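Local coordinates for adhesion and penetration protein autotransporter (Haemophilus influenzae, PDB 3SYJ), which promotes bacterial adherence to and invasion of host cells, self-associates in bacterial aggregation, and is probably a serine protease, at residues I7-Y12 with Y177-N182; A16-K21 with A46-F51; G157-R162 with Q170-Y175; H596-L601 with Q613-W618. All coordinates share one frame; numbering follows the deposited sequence.

Contact 1: residues I7-Y12 with Y177-N182; sequences IDYQYY and YLTAGN
Y9 and Y177 meet through their hydroxyls. Y9 OH and Y177 OH are 3.0 Å apart and hydrogen-bonded, and either could be the donor. The two side chains come from opposite directions. Each hydroxyl oxygen lies at the edge of the other ring, near its plane, so neither ring stacks on its partner. The methyl of T179 sits beside this pair, with T179 CG2 3.5 Å from Y9 OH. The T179 side chain crosses that of Y9 at about a right angle.

The backbones touch at Y12 and A180. A180 N gives a weak bond to Y12 O at 3.3 Å, with an angle of 139° at the hydrogen. Y12 CA makes a CH...O contact with A180 O, which also lies at the edge of the Y12 ring.

Y9 CG is anti to the backbone N (chi1 -156°), which carries the phenol out from helix 9-17 towards Y177. Further out, W161 meets the Y9 ring edge-to-face, and H600 lies against Y177. T179 OG1 hydrogen-bonds to Q159 OE1.

All the touching residues are buried. The paired hydroxyls therefore give each other a polar partner where helix 9-17 packs on edge strand 179-182 of the protease domain.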
# COMPACT_ATOMS: atom_id res chain seq x y z
N ILE A 7 -10.51 -56.84 20.78
CA ILE A 7 -10.68 -55.60 20.04
C ILE A 7 -11.73 -54.73 20.75
O ILE A 7 -12.74 -55.26 21.24
CB ILE A 7 -11.12 -55.89 18.59
CG1 ILE A 7 -9.96 -56.48 17.80
CG2 ILE A 7 -11.64 -54.63 17.90
CD1 ILE A 7 -10.38 -57.12 16.50
N ASP A 8 -11.48 -53.42 20.83
CA ASP A 8 -12.42 -52.50 21.47
C ASP A 8 -13.84 -52.76 21.01
O ASP A 8 -14.09 -52.86 19.81
CB ASP A 8 -12.08 -51.05 21.14
CG ASP A 8 -10.86 -50.55 21.87
OD1 ASP A 8 -10.48 -51.16 22.89
OD2 ASP A 8 -10.27 -49.56 21.41
N TYR A 9 -14.75 -52.87 21.96
CA TYR A 9 -16.16 -53.09 21.65
C TYR A 9 -16.67 -51.93 20.80
O TYR A 9 -17.57 -52.11 19.98
CB TYR A 9 -16.98 -53.19 22.93
CG TYR A 9 -18.28 -53.94 22.80
CD1 TYR A 9 -18.34 -55.18 22.16
CD2 TYR A 9 -19.45 -53.44 23.34
CE1 TYR A 9 -19.54 -55.88 22.06
CE2 TYR A 9 -20.65 -54.13 23.25
CZ TYR A 9 -20.69 -55.34 22.61
OH TYR A 9 -21.89 -56.00 22.52
N GLN A 10 -16.09 -50.75 20.99
CA GLN A 10 -16.53 -49.56 20.26
C GLN A 10 -16.57 -49.76 18.75
O GLN A 10 -17.46 -49.24 18.07
CB GLN A 10 -15.70 -48.34 20.62
CG GLN A 10 -16.37 -47.02 20.24
CD GLN A 10 -17.65 -46.76 21.05
OE1 GLN A 10 -17.69 -46.99 22.26
NE2 GLN A 10 -18.69 -46.28 20.37
N TYR A 11 -15.60 -50.51 18.21
CA TYR A 11 -15.57 -50.77 16.77
C TYR A 11 -16.89 -51.36 16.29
O TYR A 11 -17.48 -50.92 15.32
CB TYR A 11 -14.44 -51.73 16.40
CG TYR A 11 -13.08 -51.09 16.29
CD1 TYR A 11 -12.73 -50.34 15.18
CD2 TYR A 11 -12.13 -51.27 17.29
CE1 TYR A 11 -11.47 -49.76 15.07
CE2 TYR A 11 -10.88 -50.71 17.20
CZ TYR A 11 -10.55 -49.96 16.10
OH TYR A 11 -9.30 -49.41 16.02
N TYR A 12 -17.35 -52.38 17.00
CA TYR A 12 -18.55 -53.08 16.60
C TYR A 12 -19.79 -52.23 16.79
O TYR A 12 -20.78 -52.39 16.08
CB TYR A 12 -18.67 -54.35 17.43
CG TYR A 12 -17.51 -55.30 17.29
CD1 TYR A 12 -17.45 -56.22 16.25
CD2 TYR A 12 -16.47 -55.30 18.22
CE1 TYR A 12 -16.39 -57.11 16.13
CE2 TYR A 12 -15.41 -56.18 18.11
CZ TYR A 12 -15.37 -57.09 17.06
OH TYR A 12 -14.31 -57.96 16.97
N TYR A 177 -29.50 -53.39 21.92
CA TYR A 177 -28.80 -52.52 20.98
C TYR A 177 -28.21 -53.32 19.80
O TYR A 177 -28.23 -54.56 19.80
CB TYR A 177 -27.71 -51.70 21.68
CG TYR A 177 -26.69 -52.56 22.41
CD1 TYR A 177 -25.63 -53.14 21.73
CD2 TYR A 177 -26.82 -52.81 23.77
CE1 TYR A 177 -24.71 -53.94 22.38
CE2 TYR A 177 -25.91 -53.60 24.43
CZ TYR A 177 -24.86 -54.16 23.73
OH TYR A 177 -23.96 -54.95 24.41
N LEU A 178 -27.70 -52.60 18.81
CA LEU A 178 -27.16 -53.21 17.61
C LEU A 178 -25.66 -53.42 17.71
O LEU A 178 -24.95 -52.58 18.26
CB LEU A 178 -27.46 -52.33 16.39
CG LEU A 178 -28.93 -52.12 16.04
CD1 LEU A 178 -29.06 -50.94 15.11
CD2 LEU A 178 -29.54 -53.38 15.43
N THR A 179 -25.18 -54.54 17.18
CA THR A 179 -23.75 -54.73 16.95
C THR A 179 -23.60 -55.24 15.53
O THR A 179 -24.53 -55.83 14.98
CB THR A 179 -23.10 -55.74 17.91
OG1 THR A 179 -23.79 -57.00 17.83
CG2 THR A 179 -23.15 -55.23 19.33
N ALA A 180 -22.43 -55.03 14.95
CA ALA A 180 -22.23 -55.37 13.55
C ALA A 180 -20.75 -55.49 13.20
O ALA A 180 -19.89 -55.15 14.00
CB ALA A 180 -22.90 -54.34 12.66
N GLY A 181 -20.46 -55.97 12.00
CA GLY A 181 -19.09 -56.07 11.52
C GLY A 181 -19.15 -56.79 10.19
O GLY A 181 -20.25 -57.01 9.68
N ASN A 182 -18.02 -57.17 9.61
CA ASN A 182 -18.09 -58.07 8.46
C ASN A 182 -18.53 -59.46 8.91
O ASN A 182 -18.48 -59.77 10.10
CB ASN A 182 -16.80 -58.10 7.65
CG ASN A 182 -15.59 -58.52 8.46
OD1 ASN A 182 -14.91 -57.69 9.06
ND2 ASN A 182 -15.30 -59.82 8.46

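Contact 2: residues A16-K21 with A46-F51; sequences AENKGK and APMIDF
The F51 ring and the N18 amide meet across this contact, their planes 38° apart. The two side chains cross at about a right angle. A16 O and N18 OD1 both approach the ring obliquely, with A16 O 3.8 Å from F51 CD2. Within 46-51, I49 CG2 sits over the centre of one face of the F51 ring, 3.4 Å above the plane.

Both ends of the N18 amide bond to the backbone of 46-51. N18 OD1 accepts from F51 N at 2.9 Å, in the carbonyl plane and on a lone pair. N18 ND2 donates to I49 O at 3.0 Å, almost straight in line with that carbonyl. The I49 oxygen lies 19° out of the amide plane. With two anchors, the amide cannot turn about its chi2 bond without breaking one of them. N18 ND2 also bonds to F22 O.

M48 flanks the same amide, with M48 CG 3.6 Å from N18 ND2. The M48 chain bends at chi2 (68°), which brings CE to the amide nitrogen as well. F15 of helix 9-17 and I154 of strand 151-155 also pack on F51.

N18 has positive phi and follows helix 9-17 in a Schellman motif. The arrangement is thus a helix C-terminal turn whose asparagine clasps the loop between strands 38-42 and 61-64 of the protease domain.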
# COMPACT_ATOMS: atom_id res chain seq x y z
N ALA A 16 -22.15 -50.61 13.51
CA ALA A 16 -23.60 -50.78 13.37
C ALA A 16 -24.34 -49.45 13.22
O ALA A 16 -25.35 -49.37 12.53
CB ALA A 16 -24.15 -51.56 14.54
N GLU A 17 -23.83 -48.41 13.89
CA GLU A 17 -24.48 -47.11 13.88
C GLU A 17 -23.93 -46.19 12.79
O GLU A 17 -24.33 -45.03 12.71
CB GLU A 17 -24.35 -46.42 15.25
CG GLU A 17 -24.73 -47.27 16.47
CD GLU A 17 -26.21 -47.65 16.53
OE1 GLU A 17 -27.04 -46.99 15.86
OE2 GLU A 17 -26.54 -48.61 17.25
N ASN A 18 -23.02 -46.69 11.96
CA ASN A 18 -22.33 -45.84 10.99
C ASN A 18 -21.72 -44.61 11.68
O ASN A 18 -21.85 -43.49 11.19
CB ASN A 18 -23.27 -45.38 9.86
CG ASN A 18 -23.52 -46.47 8.82
OD1 ASN A 18 -24.66 -46.91 8.63
ND2 ASN A 18 -22.46 -46.92 8.15
N LYS A 19 -21.08 -44.84 12.82
CA LYS A 19 -20.42 -43.76 13.56
C LYS A 19 -18.92 -43.99 13.62
O LYS A 19 -18.39 -44.86 12.94
CB LYS A 19 -21.03 -43.61 14.95
CG LYS A 19 -22.47 -43.18 14.89
CD LYS A 19 -23.12 -43.09 16.26
CE LYS A 19 -24.48 -42.44 16.14
NZ LYS A 19 -25.09 -42.19 17.47
N GLY A 20 -18.24 -43.21 14.45
CA GLY A 20 -16.79 -43.19 14.40
C GLY A 20 -16.33 -43.03 12.97
O GLY A 20 -16.80 -42.16 12.23
N LYS A 21 -15.41 -43.89 12.55
CA LYS A 21 -14.85 -43.79 11.21
C LYS A 21 -15.73 -44.50 10.20
O LYS A 21 -15.48 -44.43 9.00
CB LYS A 21 -13.42 -44.33 11.19
CG LYS A 21 -12.40 -43.26 11.52
CD LYS A 21 -11.14 -43.83 12.12
CE LYS A 21 -10.12 -42.72 12.34
NZ LYS A 21 -9.19 -43.06 13.46
N ALA A 46 -14.96 -51.75 -0.84
CA ALA A 46 -16.31 -51.21 -0.99
C ALA A 46 -16.46 -50.01 -0.08
O ALA A 46 -15.81 -49.95 0.96
CB ALA A 46 -17.35 -52.26 -0.65
N PRO A 47 -17.29 -49.04 -0.49
CA PRO A 47 -17.62 -47.94 0.41
C PRO A 47 -18.48 -48.49 1.54
O PRO A 47 -19.31 -49.36 1.28
CB PRO A 47 -18.46 -47.01 -0.48
CG PRO A 47 -18.17 -47.45 -1.90
CD PRO A 47 -17.94 -48.91 -1.80
N MET A 48 -18.27 -48.02 2.76
CA MET A 48 -19.02 -48.50 3.92
C MET A 48 -20.53 -48.52 3.67
O MET A 48 -21.11 -47.51 3.25
CB MET A 48 -18.73 -47.65 5.16
CG MET A 48 -19.51 -48.07 6.39
SD MET A 48 -19.04 -49.68 7.07
CE MET A 48 -20.07 -49.73 8.54
N ILE A 49 -21.16 -49.65 3.96
CA ILE A 49 -22.59 -49.84 3.78
C ILE A 49 -23.42 -48.78 4.53
O ILE A 49 -23.00 -48.25 5.55
CB ILE A 49 -22.99 -51.27 4.26
CG1 ILE A 49 -24.40 -51.65 3.83
CG2 ILE A 49 -22.83 -51.40 5.77
CD1 ILE A 49 -24.77 -53.08 4.16
N ASP A 50 -24.61 -48.47 4.02
CA ASP A 50 -25.51 -47.56 4.71
C ASP A 50 -26.48 -48.44 5.49
O ASP A 50 -27.36 -49.06 4.89
CB ASP A 50 -26.27 -46.70 3.70
CG ASP A 50 -27.14 -45.62 4.36
OD1 ASP A 50 -27.56 -45.78 5.53
OD2 ASP A 50 -27.42 -44.61 3.68
N PHE A 51 -26.29 -48.52 6.80
CA PHE A 51 -27.11 -49.41 7.62
C PHE A 51 -28.49 -48.80 7.97
O PHE A 51 -29.29 -49.42 8.67
CB PHE A 51 -26.38 -49.80 8.91
CG PHE A 51 -25.46 -51.00 8.77
CD1 PHE A 51 -25.90 -52.17 8.15
CD2 PHE A 51 -24.18 -50.98 9.32
CE1 PHE A 51 -25.07 -53.28 8.05
CE2 PHE A 51 -23.35 -52.09 9.23
CZ PHE A 51 -23.79 -53.24 8.58

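Contact 3: residues G157-R162 with Q170-Y175; sequences GRQFWR and QVAGAY
W161 and V171 are brought together by their first torsions. The W161 ring leaves between its backbone N and carbonyl carbon (chi1 58°), and V171 CG1 lies anti to the carbonyl carbon (chi1 -59°). The methyl then sits over the centre of the indole six-membered ring. V171 CG1 is 3.5 Å from the centroid of that W161 ring, a CH-pi contact close to the ring normal.

The pair belongs to an antiparallel beta hairpin, strands 159-162 and 168-172, with a classic beta bulge. V171 and A172 both face Q159. Q159 N donates to A172 O at 3.0 Å, with 169° at the hydrogen. Q159 O accepts from V171 N at 2.8 Å and, weakly, from A172 N. One carbonyl thus serves two successive N-H groups. The register shifts by one residue before F160 pairs with Q170.

On the face of F160 and Q170, the glutamine chain runs extended beyond CG over the phenyl ring. Q170 CG lies 4.0 Å from the centroid of the F160 ring, offset toward the rim. H2 also stacks with F160.

Q159 and A172 start out on the same face of the sheet, but the end of the Q159 side chain turns away from the partner strand. Its OE1 is held by T179 OG1 and by the N terminus, G1 N. W605 and L601 close in on the side of V171. The side-chain position of G157 is about 8 Å from the side chain of S218, the probable active-site serine.

Past the strand ends, a water accepts from A174 N at 3.2 Å and, more weakly, from R158 NE at 3.3 Å.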
# COMPACT_ATOMS: atom_id res chain seq x y z
N GLY A 157 -29.32 -59.39 18.66
CA GLY A 157 -29.42 -60.59 19.48
C GLY A 157 -28.52 -60.56 20.70
O GLY A 157 -27.65 -59.70 20.82
N ARG A 158 -28.73 -61.50 21.62
CA ARG A 158 -27.88 -61.60 22.81
C ARG A 158 -26.43 -61.27 22.50
O ARG A 158 -25.84 -61.80 21.55
CB ARG A 158 -27.97 -63.00 23.40
CG ARG A 158 -29.34 -63.35 23.89
CD ARG A 158 -29.34 -64.71 24.53
NE ARG A 158 -30.54 -64.90 25.35
CZ ARG A 158 -30.96 -66.08 25.78
NH1 ARG A 158 -30.29 -67.18 25.48
NH2 ARG A 158 -32.07 -66.15 26.52
N GLN A 159 -25.85 -60.38 23.30
CA GLN A 159 -24.52 -59.87 23.01
C GLN A 159 -23.44 -60.53 23.88
O GLN A 159 -23.54 -60.57 25.10
CB GLN A 159 -24.48 -58.34 23.17
CG GLN A 159 -25.57 -57.58 22.41
CD GLN A 159 -25.38 -57.55 20.89
OE1 GLN A 159 -24.41 -58.10 20.35
NE2 GLN A 159 -26.30 -56.89 20.20
N PHE A 160 -22.41 -61.05 23.22
CA PHE A 160 -21.28 -61.65 23.90
C PHE A 160 -19.99 -61.01 23.42
O PHE A 160 -19.94 -60.50 22.30
CB PHE A 160 -21.19 -63.14 23.57
CG PHE A 160 -22.37 -63.95 24.03
CD1 PHE A 160 -22.32 -64.66 25.22
CD2 PHE A 160 -23.51 -64.04 23.25
CE1 PHE A 160 -23.40 -65.42 25.63
CE2 PHE A 160 -24.59 -64.80 23.66
CZ PHE A 160 -24.53 -65.49 24.85
N TRP A 161 -18.95 -61.04 24.24
CA TRP A 161 -17.60 -60.96 23.71
C TRP A 161 -16.78 -62.18 24.13
O TRP A 161 -17.01 -62.76 25.18
CB TRP A 161 -16.90 -59.63 24.03
CG TRP A 161 -16.76 -59.30 25.48
CD1 TRP A 161 -16.31 -60.11 26.47
CD2 TRP A 161 -17.05 -58.04 26.09
NE1 TRP A 161 -16.31 -59.44 27.67
CE2 TRP A 161 -16.76 -58.16 27.46
CE3 TRP A 161 -17.53 -56.82 25.60
CZ2 TRP A 161 -16.94 -57.12 28.35
CZ3 TRP A 161 -17.70 -55.78 26.49
CH2 TRP A 161 -17.41 -55.94 27.85
N ARG A 162 -15.84 -62.58 23.28
CA ARG A 162 -15.06 -63.79 23.50
C ARG A 162 -13.59 -63.44 23.64
O ARG A 162 -13.07 -62.62 22.89
CB ARG A 162 -15.23 -64.75 22.34
CG ARG A 162 -16.67 -65.11 22.06
CD ARG A 162 -16.80 -66.52 21.51
NE ARG A 162 -18.10 -67.05 21.88
CZ ARG A 162 -18.31 -67.89 22.89
NH1 ARG A 162 -17.28 -68.32 23.61
NH2 ARG A 162 -19.53 -68.30 23.16
N GLN A 170 -21.60 -62.86 28.40
CA GLN A 170 -22.81 -62.25 27.86
C GLN A 170 -23.01 -60.88 28.48
O GLN A 170 -23.33 -60.76 29.66
CB GLN A 170 -24.04 -63.10 28.12
CG GLN A 170 -25.23 -62.61 27.33
CD GLN A 170 -26.53 -63.29 27.69
OE1 GLN A 170 -27.55 -62.63 27.88
NE2 GLN A 170 -26.50 -64.62 27.77
N VAL A 171 -22.82 -59.83 27.69
CA VAL A 171 -22.80 -58.48 28.22
C VAL A 171 -24.16 -57.79 28.14
O VAL A 171 -24.42 -56.84 28.87
CB VAL A 171 -21.74 -57.64 27.51
CG1 VAL A 171 -20.36 -58.28 27.69
CG2 VAL A 171 -22.08 -57.51 26.03
N ALA A 172 -25.05 -58.29 27.28
CA ALA A 172 -26.40 -57.74 27.19
C ALA A 172 -27.43 -58.77 26.70
O ALA A 172 -27.10 -59.68 25.93
CB ALA A 172 -26.42 -56.51 26.30
N GLY A 173 -28.67 -58.62 27.15
CA GLY A 173 -29.76 -59.44 26.65
C GLY A 173 -30.10 -59.05 25.22
O GLY A 173 -29.55 -58.08 24.69
N ALA A 174 -31.00 -59.80 24.59
CA ALA A 174 -31.37 -59.54 23.21
C ALA A 174 -32.18 -58.27 23.12
O ALA A 174 -32.80 -57.86 24.09
CB ALA A 174 -32.17 -60.69 22.64
N TYR A 175 -32.15 -57.64 21.94
CA TYR A 175 -32.98 -56.48 21.63
C TYR A 175 -32.69 -55.26 22.49
O TYR A 175 -33.59 -54.46 22.74
CB TYR A 175 -34.47 -56.84 21.72
CG TYR A 175 -34.82 -58.14 21.03
CD1 TYR A 175 -34.41 -58.39 19.73
CD2 TYR A 175 -35.57 -59.11 21.68
CE1 TYR A 175 -34.73 -59.58 19.10
CE2 TYR A 175 -35.88 -60.31 21.05
CZ TYR A 175 -35.46 -60.53 19.77
OH TYR A 175 -35.78 -61.71 19.13
O HOH W 1 -32.41 -62.24 26.09
O HOH W 2 -29.04 -56.49 22.23

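Contact 4: residues H596-L601 with Q613-W618; sequences HAYNHL and QGEIVW
H596 and W618 form the aromatic part of this contact. The imidazole meets the indole six-membered ring obliquely, with centroids 3.8 Å apart and planes at 36°. H596 NE2 sits above a W618 face, offset toward the rim. Both imidazole nitrogens are bonded, ND1 to D14 and NE2 to D621, which fixes the ring. The Y598 ring takes G614 CA over one face in a CH-pi contact, 3.8 Å from the centroid. Y598 is anti at chi1 (-177°), which lays its ring over the G614 backbone. W678 also stacks with Y598.

Apolar packing is centred on I616. Its CG2 touches H596 CB, and I616 CD1 reaches N599 CB at 3.9 Å.

The backbones pair antiparallel at one bridge. N599 N donates to G614 O at 2.9 Å, from above the carbonyl plane. G614 N returns a bond to N599 O at 3.0 Å, on a lone pair. One water joins H596 O to I616 N. A second donates to I616 O and accepts a weak bond from H596 N.

Side-chain bonds close the end. Q613 NE2 gives a straight bond of 3.2 Å to L601 O, in the plane of its amide. N599 OD1 accepts from L601 N, which makes an Asx turn. N599 ND2 bonds to P612 O.

These links close the insertion carrying helix 603-609 between strands 586-593 and 622-629 of the beta-solenoid repeat region.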
# COMPACT_ATOMS: atom_id res chain seq x y z
N HIS A 596 -20.07 -41.19 18.29
CA HIS A 596 -19.73 -42.58 18.59
C HIS A 596 -20.94 -43.30 19.17
O HIS A 596 -21.75 -42.70 19.87
CB HIS A 596 -18.56 -42.66 19.58
CG HIS A 596 -17.23 -42.31 18.98
ND1 HIS A 596 -16.58 -43.13 18.08
CD2 HIS A 596 -16.42 -41.24 19.16
CE1 HIS A 596 -15.43 -42.58 17.73
NE2 HIS A 596 -15.31 -41.43 18.37
N ALA A 597 -21.07 -44.58 18.87
CA ALA A 597 -22.19 -45.38 19.38
C ALA A 597 -22.26 -45.33 20.91
O ALA A 597 -21.25 -45.48 21.61
CB ALA A 597 -22.09 -46.80 18.90
N TYR A 598 -23.48 -45.14 21.41
CA TYR A 598 -23.77 -45.02 22.84
C TYR A 598 -23.42 -46.32 23.58
O TYR A 598 -23.63 -47.41 23.04
CB TYR A 598 -25.27 -44.72 23.00
CG TYR A 598 -25.79 -44.48 24.41
CD1 TYR A 598 -25.79 -43.21 24.96
CD2 TYR A 598 -26.30 -45.53 25.17
CE1 TYR A 598 -26.28 -42.97 26.23
CE2 TYR A 598 -26.79 -45.31 26.46
CZ TYR A 598 -26.78 -44.02 26.98
OH TYR A 598 -27.26 -43.77 28.25
N ASN A 599 -22.91 -46.22 24.80
CA ASN A 599 -22.54 -47.40 25.57
C ASN A 599 -23.66 -47.86 26.50
O ASN A 599 -23.89 -47.26 27.55
CB ASN A 599 -21.26 -47.16 26.37
CG ASN A 599 -20.90 -48.34 27.28
OD1 ASN A 599 -21.35 -49.46 27.06
ND2 ASN A 599 -20.10 -48.08 28.30
N HIS A 600 -24.34 -48.94 26.12
CA HIS A 600 -25.45 -49.47 26.90
C HIS A 600 -25.01 -50.44 28.00
O HIS A 600 -25.85 -50.94 28.74
CB HIS A 600 -26.44 -50.21 26.00
CG HIS A 600 -27.16 -49.33 25.01
ND1 HIS A 600 -28.36 -48.72 25.30
CD2 HIS A 600 -26.85 -48.98 23.74
CE1 HIS A 600 -28.76 -48.02 24.25
NE2 HIS A 600 -27.86 -48.17 23.29
N LEU A 601 -23.71 -50.71 28.12
CA LEU A 601 -23.26 -51.72 29.07
C LEU A 601 -23.43 -51.32 30.55
O LEU A 601 -23.33 -50.14 30.90
CB LEU A 601 -21.81 -52.14 28.79
CG LEU A 601 -21.53 -52.82 27.45
CD1 LEU A 601 -20.05 -53.07 27.28
CD2 LEU A 601 -22.31 -54.11 27.34
N GLN A 613 -19.98 -45.41 31.18
CA GLN A 613 -21.35 -45.74 30.85
C GLN A 613 -21.97 -44.59 30.06
O GLN A 613 -21.64 -43.43 30.28
CB GLN A 613 -22.14 -45.98 32.13
CG GLN A 613 -21.87 -47.32 32.75
CD GLN A 613 -22.80 -47.60 33.89
OE1 GLN A 613 -22.74 -46.93 34.93
NE2 GLN A 613 -23.69 -48.57 33.71
N GLY A 614 -22.85 -44.92 29.12
CA GLY A 614 -23.59 -43.90 28.39
C GLY A 614 -22.86 -43.29 27.20
O GLY A 614 -22.20 -43.99 26.44
N GLU A 615 -22.98 -41.98 27.04
CA GLU A 615 -22.52 -41.32 25.82
C GLU A 615 -21.02 -41.45 25.65
O GLU A 615 -20.27 -41.25 26.59
CB GLU A 615 -22.90 -39.84 25.79
CG GLU A 615 -24.39 -39.58 25.54
CD GLU A 615 -24.73 -38.10 25.66
OE1 GLU A 615 -24.10 -37.29 24.95
OE2 GLU A 615 -25.63 -37.77 26.48
N ILE A 616 -20.61 -41.79 24.44
CA ILE A 616 -19.20 -41.93 24.13
C ILE A 616 -18.70 -40.71 23.36
O ILE A 616 -19.02 -40.52 22.20
CB ILE A 616 -18.95 -43.22 23.34
CG1 ILE A 616 -19.34 -44.42 24.20
CG2 ILE A 616 -17.50 -43.32 22.92
CD1 ILE A 616 -18.62 -44.46 25.54
N VAL A 617 -17.91 -39.87 24.03
CA VAL A 617 -17.37 -38.68 23.40
C VAL A 617 -15.87 -38.59 23.65
O VAL A 617 -15.45 -38.59 24.80
CB VAL A 617 -18.03 -37.43 23.97
CG1 VAL A 617 -17.35 -36.18 23.45
CG2 VAL A 617 -19.52 -37.43 23.64
N TRP A 618 -15.06 -38.54 22.58
CA TRP A 618 -13.60 -38.46 22.73
C TRP A 618 -13.10 -37.04 22.53
O TRP A 618 -13.30 -36.44 21.47
CB TRP A 618 -12.86 -39.40 21.77
CG TRP A 618 -13.25 -40.85 21.90
CD1 TRP A 618 -13.86 -41.45 22.96
CD2 TRP A 618 -13.02 -41.89 20.93
NE1 TRP A 618 -14.04 -42.79 22.70
CE2 TRP A 618 -13.53 -43.08 21.47
CE3 TRP A 618 -12.43 -41.92 19.66
CZ2 TRP A 618 -13.48 -44.30 20.78
CZ3 TRP A 618 -12.38 -43.13 18.98
CH2 TRP A 618 -12.91 -44.30 19.54
O HOH W 3 -22.60 -42.05 22.45
O HOH W 4 -19.67 -38.64 20.21

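Overall arrangement
Starting at the N terminus, contact 1 joins helix 9-17 to strand 179-182 and closes a long loop. Contacts 2 and 3 both lie within that loop, one after the other. Contact 2 ties the end of the same helix to residues 46-51, and contact 3 closes the hairpin of strands 159-162 and 168-172. Contact 4 follows much later, in series, and closes a short loop that holds helix 603-609 in the beta-solenoid repeat region. No loops cross. In space contact 4 comes back to the protease domain: Q10 bonds A597, E17 packs on A597, K19 touches the H596 backbone, and W161 meets L601. Helix 9-17 thus sits between the protease sheets and the 596-618 loop region.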